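Local coordinates for transcriptional regulator, TetR family (Agrobacterium tumefaciens, PDB 2G7S), which probably binds operator DNA as a dimer and regulates transcription, as TetR-family repressors do, perhaps in response to a small ligand, at residues Ser130-Asp133 with Trp134-Val138. Sequence-based numbering, arbitrary orientation. Where two conformers were deposited one is given.
Sequences SLSD and WLTAV
Leu131 and Leu135 meet one helical turn apart on the buried flank of helix 118-144, their side chains crossing obliquely with Leu131 CG 4.0 Å from Leu135 CD1. CG of Leu135 lies beside its own backbone N (chi1 -69°), which also sets it 3.4 Å from Leu131 O. Leu131 O also accepts the helical bond from Leu135 N (2.9 Å). Ser132 O is gripped twice: Thr136 N and Thr136 OG1 approach from opposite faces of its carbonyl plane, OG1 at 2.7 Å and 40° out of plane. This is the familiar return of a helical threonine hydroxyl to the carbonyl four residues back, here within the all-helical C-terminal domain of a TetR-family regulator. Leu131 and Leu135 face helices 81-98 and 154-173, touching Tyr88 and Met162, and Leu85 and Phe161, respectively. Packing is looser where Leu131 CD1 comes obliquely to within 4.5 Å of Trp134 CE3, although the same ring is closely covered on one face by Val138 CG2; its NE1 hydrogen-bonds to Glu75. Asp133 lies on the solvent side, its OD1 in a salt bridge with Arg155 of helix 154-173, while Ser132 OG hydrogen-bonds to Glu159 and to Arg155.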
loop_
_atom_site.group_PDB
_atom_site.type_symbol
_atom_site.label_atom_id
_atom_site.label_comp_id
_atom_site.label_asym_id
_atom_site.label_seq_id
_atom_site.Cartn_x
_atom_site.Cartn_y
_atom_site.Cartn_z
ATOM N N SER A 130 5.077 -3.689 15.652
ATOM C CA SER A 130 4.456 -4.726 16.477
ATOM C C SER A 130 4.018 -5.979 15.664
ATOM O O SER A 130 4.277 -7.096 16.077
ATOM C CB SER A 130 3.284 -4.105 17.238
ATOM O OG SER A 130 2.475 -5.088 17.826
ATOM N N LEU A 131 3.339 -5.778 14.527
ATOM C CA LEU A 131 3.015 -6.883 13.640
ATOM C C LEU A 131 4.286 -7.585 13.179
ATOM O O LEU A 131 4.332 -8.827 13.174
ATOM C CB LEU A 131 2.191 -6.349 12.452
ATOM C CG LEU A 131 1.880 -7.419 11.379
ATOM C CD1 LEU A 131 1.088 -8.603 11.937
ATOM C CD2 LEU A 131 1.053 -6.775 10.281
ATOM N N SER A 132 5.328 -6.836 12.821
ATOM C CA SER A 132 6.593 -7.471 12.437
ATOM C C SER A 132 7.138 -8.301 13.609
ATOM O O SER A 132 7.627 -9.435 13.411
ATOM C CB SER A 132 7.612 -6.393 12.045
ATOM O OG SER A 132 8.814 -7.065 11.658
ATOM N N ASP A 133 7.050 -7.786 14.846
ATOM C CA ASP A 133 7.539 -8.531 15.986
ATOM C C ASP A 133 6.752 -9.844 16.126
ATOM O O ASP A 133 7.364 -10.880 16.521
ATOM C CB ASP A 133 7.383 -7.707 17.272
ATOM C CG ASP A 133 8.368 -6.548 17.398
ATOM O OD1 ASP A 133 9.287 -6.403 16.571
ATOM O OD2 ASP A 133 8.162 -5.787 18.379
ATOM N N TRP A 134 5.430 -9.756 16.010
ATOM C CA TRP A 134 4.624 -10.983 16.152
ATOM C C TRP A 134 4.984 -12.001 15.102
ATOM O O TRP A 134 5.197 -13.193 15.412
ATOM C CB TRP A 134 3.106 -10.646 16.092
ATOM C CG TRP A 134 2.255 -11.879 16.292
ATOM C CD1 TRP A 134 2.016 -12.481 17.514
ATOM C CD2 TRP A 134 1.550 -12.667 15.311
ATOM N NE1 TRP A 134 1.239 -13.603 17.336
ATOM C CE2 TRP A 134 0.930 -13.735 15.999
ATOM C CE3 TRP A 134 1.383 -12.586 13.941
ATOM C CZ2 TRP A 134 0.122 -14.683 15.353
ATOM C CZ3 TRP A 134 0.563 -13.559 13.299
ATOM C CH2 TRP A 134 -0.012 -14.595 14.019
ATOM N N LEU A 135 5.004 -11.588 13.849
ATOM C CA LEU A 135 5.338 -12.538 12.768
ATOM C C LEU A 135 6.748 -13.120 12.991
ATOM O O LEU A 135 6.993 -14.293 12.700
ATOM C CB LEU A 135 5.287 -11.789 11.405
ATOM C CG LEU A 135 3.880 -11.385 10.978
ATOM C CD1 LEU A 135 4.023 -10.411 9.818
ATOM C CD2 LEU A 135 3.047 -12.632 10.535
ATOM N N THR A 136 7.673 -12.288 13.439
ATOM C CA THR A 136 9.044 -12.761 13.672
ATOM C C THR A 136 9.019 -13.867 14.718
ATOM O O THR A 136 9.665 -14.903 14.555
ATOM C CB THR A 136 9.969 -11.578 14.150
ATOM O OG1 THR A 136 10.087 -10.620 13.092
ATOM C CG2 THR A 136 11.391 -12.073 14.558
ATOM N N ALA A 137 8.283 -13.638 15.811
ATOM C CA ALA A 137 8.201 -14.653 16.872
ATOM C C ALA A 137 7.522 -15.937 16.375
ATOM O O ALA A 137 7.975 -17.041 16.758
ATOM C CB ALA A 137 7.538 -14.084 18.099
ATOM N N VAL A 138 6.475 -15.845 15.554
ATOM C CA VAL A 138 5.829 -17.040 15.031
ATOM C C VAL A 138 6.841 -17.783 14.158
ATOM O O VAL A 138 6.977 -19.045 14.277
ATOM C CB VAL A 138 4.624 -16.668 14.158
ATOM C CG1 VAL A 138 4.043 -17.928 13.452
ATOM C CG2 VAL A 138 3.572 -15.973 15.054
#